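Telomere length regulator taz1 (Schizosaccharomyces pombe, PDB 4ZMI) binds double-stranded telomeric DNA as a homodimer-forming adaptor protein, regulating telomere length and silencing nearby genes, and is seen here as its helical domain. Local coordinates at residues I76-I81 / K96-I101. Residues are numbered along the deposited sequence; the frame is centred on the assembly and turned at random.
Sequences IFFSYI and KPLKSI
Ile-76 and Leu-98 bring the two backbones closest, 7.3 Å between their CA atoms, where a turn entering helix 78-83 at the N-cap residue Phe-77 meets the side of helix 95-107. At that separation the contact is made mainly by side chains, and the branched Leu-98 suits the centre because each part finds a different partner. Its CD2 lies 4.1 Å from CD1 of Ile-76, whose side chain runs across it at about a right angle. The other methyl, CD1, meets Ile-81 CD1 tip to tip, while CB packs 3.7 Å from CZ of Phe-78.

Phe-78 offers a flat group that can be used on both faces. Ile-76 CG2 lies under one, towards the rim; over the other passes the Lys-99 chain, its CE 4.2 Å above the plane. The first bond of the Lys-99 side chain points away from segment 76-81, but the bend at chi2 (-91°) brings the chain back over the ring, and NZ stands 4.7 Å from the ring centroid and 9° off the normal, a cation-pi contact. The same ammonium group hydrogen-bonds the carbonyl O of Val-231.

Asp-126 of helix 118-130 accepts hydrogen bonds from Phe-78 N and Ser-79 OG, and Gln-102 of helix 95-107 binds the carbonyl of Ile-76. Helix 5-35 packs against both segments, through Leu-11 on Ile-76 and Cys-15 on Pro-97, within this all-helical domain, assigned by sequence to the TRF family.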
loop_
_atom_site.group_PDB
_atom_site.type_symbol
_atom_site.label_atom_id
_atom_site.label_comp_id
_atom_site.label_asym_id
_atom_site.label_seq_id
_atom_site.Cartn_x
_atom_site.Cartn_y
_atom_site.Cartn_z
ATOM N N ILE A 76 -7.084 2.302 0.720
ATOM C CA ILE A 76 -7.694 2.895 1.893
ATOM C C ILE A 76 -6.648 3.538 2.779
ATOM O O ILE A 76 -5.589 2.961 3.008
ATOM C CB ILE A 76 -8.348 1.813 2.740
ATOM C CG1 ILE A 76 -9.438 1.097 1.943
ATOM C CG2 ILE A 76 -8.877 2.415 4.032
ATOM C CD1 ILE A 76 -10.559 2.008 1.509
ATOM N N PHE A 77 -6.952 4.716 3.309
ATOM C CA PHE A 77 -6.007 5.418 4.155
ATOM C C PHE A 77 -6.462 5.566 5.578
ATOM O O PHE A 77 -7.299 6.422 5.898
ATOM C CB PHE A 77 -5.671 6.761 3.537
ATOM C CG PHE A 77 -4.880 6.624 2.290
ATOM C CD1 PHE A 77 -5.512 6.445 1.079
ATOM C CD2 PHE A 77 -3.489 6.581 2.345
ATOM C CE1 PHE A 77 -4.779 6.289 -0.079
ATOM C CE2 PHE A 77 -2.736 6.428 1.208
ATOM C CZ PHE A 77 -3.378 6.269 -0.025
ATOM N N PHE A 78 -5.880 4.737 6.438
ATOM C CA PHE A 78 -6.252 4.728 7.838
ATOM C C PHE A 78 -5.845 6.010 8.544
ATOM O O PHE A 78 -6.541 6.476 9.453
ATOM C CB PHE A 78 -5.731 3.473 8.537
ATOM C CG PHE A 78 -6.420 2.214 8.085
ATOM C CD1 PHE A 78 -5.835 1.386 7.152
ATOM C CD2 PHE A 78 -7.677 1.887 8.567
ATOM C CE1 PHE A 78 -6.477 0.245 6.717
ATOM C CE2 PHE A 78 -8.318 0.749 8.142
ATOM C CZ PHE A 78 -7.721 -0.076 7.218
ATOM N N SER A 79 -4.752 6.617 8.103
ATOM C CA SER A 79 -4.398 7.912 8.667
ATOM C C SER A 79 -5.466 8.950 8.342
ATOM O O SER A 79 -5.762 9.804 9.152
ATOM C CB SER A 79 -3.043 8.396 8.157
ATOM O OG SER A 79 -3.051 8.587 6.754
ATOM N N TYR A 80 -6.034 8.870 7.147
ATOM C CA TYR A 80 -7.033 9.839 6.727
ATOM C C TYR A 80 -8.335 9.632 7.511
ATOM O O TYR A 80 -8.875 10.564 8.080
ATOM C CB TYR A 80 -7.271 9.675 5.234
ATOM C CG TYR A 80 -8.217 10.665 4.610
ATOM C CD1 TYR A 80 -7.738 11.746 3.895
ATOM C CD2 TYR A 80 -9.582 10.486 4.692
ATOM C CE1 TYR A 80 -8.586 12.643 3.299
ATOM C CE2 TYR A 80 -10.461 11.395 4.105
ATOM C CZ TYR A 80 -9.953 12.467 3.411
ATOM O OH TYR A 80 -10.803 13.346 2.810
ATOM N N ILE A 81 -8.807 8.392 7.542
ATOM C CA ILE A 81 -9.987 8.001 8.285
ATOM C C ILE A 81 -9.883 8.337 9.769
ATOM O O ILE A 81 -10.860 8.757 10.372
ATOM C CB ILE A 81 -10.237 6.505 8.140
ATOM C CG1 ILE A 81 -10.579 6.178 6.686
ATOM C CG2 ILE A 81 -11.343 6.068 9.069
ATOM C CD1 ILE A 81 -10.821 4.715 6.443
ATOM N N LYS A 96 -11.924 -4.127 10.504
ATOM C CA LYS A 96 -11.624 -5.480 10.028
ATOM C C LYS A 96 -11.803 -5.647 8.510
ATOM O O LYS A 96 -10.874 -6.060 7.830
ATOM C CB LYS A 96 -12.415 -6.561 10.800
ATOM C CG LYS A 96 -12.838 -6.195 12.240
ATOM C CD LYS A 96 -14.147 -5.371 12.286
ATOM C CE LYS A 96 -14.684 -5.209 13.710
ATOM N NZ LYS A 96 -15.514 -6.367 14.162
ATOM N N PRO A 97 -12.987 -5.328 7.962
ATOM C CA PRO A 97 -13.079 -5.523 6.509
ATOM C C PRO A 97 -12.295 -4.489 5.706
ATOM O O PRO A 97 -11.973 -4.766 4.556
ATOM C CB PRO A 97 -14.577 -5.363 6.234
ATOM C CG PRO A 97 -15.038 -4.462 7.295
ATOM C CD PRO A 97 -14.277 -4.893 8.519
ATOM N N LEU A 98 -12.010 -3.321 6.278
ATOM C CA LEU A 98 -11.206 -2.336 5.565
ATOM C C LEU A 98 -9.808 -2.906 5.333
ATOM O O LEU A 98 -9.268 -2.797 4.240
ATOM C CB LEU A 98 -11.146 -1.003 6.313
ATOM C CG LEU A 98 -12.407 -0.123 6.136
ATOM C CD1 LEU A 98 -12.426 1.018 7.123
ATOM C CD2 LEU A 98 -12.538 0.422 4.707
ATOM N N LYS A 99 -9.246 -3.538 6.356
ATOM C CA LYS A 99 -7.921 -4.159 6.244
ATOM C C LYS A 99 -7.892 -5.184 5.127
ATOM O O LYS A 99 -6.895 -5.304 4.424
ATOM C CB LYS A 99 -7.531 -4.842 7.539
ATOM C CG LYS A 99 -7.535 -3.932 8.737
ATOM C CD LYS A 99 -6.183 -3.293 8.964
ATOM C CE LYS A 99 -6.218 -2.498 10.257
ATOM N NZ LYS A 99 -4.917 -1.868 10.564
ATOM N N SER A 100 -8.991 -5.914 4.955
ATOM C CA SER A 100 -9.073 -6.898 3.887
ATOM C C SER A 100 -9.019 -6.238 2.514
ATOM O O SER A 100 -8.260 -6.671 1.652
ATOM C CB SER A 100 -10.337 -7.753 4.012
ATOM O OG SER A 100 -10.297 -8.562 5.178
ATOM N N ILE A 101 -9.819 -5.197 2.311
ATOM C CA ILE A 101 -9.840 -4.493 1.026
ATOM C C ILE A 101 -8.443 -3.939 0.687
ATOM O O ILE A 101 -7.955 -4.055 -0.444
ATOM C CB ILE A 101 -10.864 -3.330 1.048
ATOM C CG1 ILE A 101 -12.269 -3.861 1.324
ATOM C CG2 ILE A 101 -10.849 -2.569 -0.264
ATOM C CD1 ILE A 101 -13.079 -2.961 2.225
#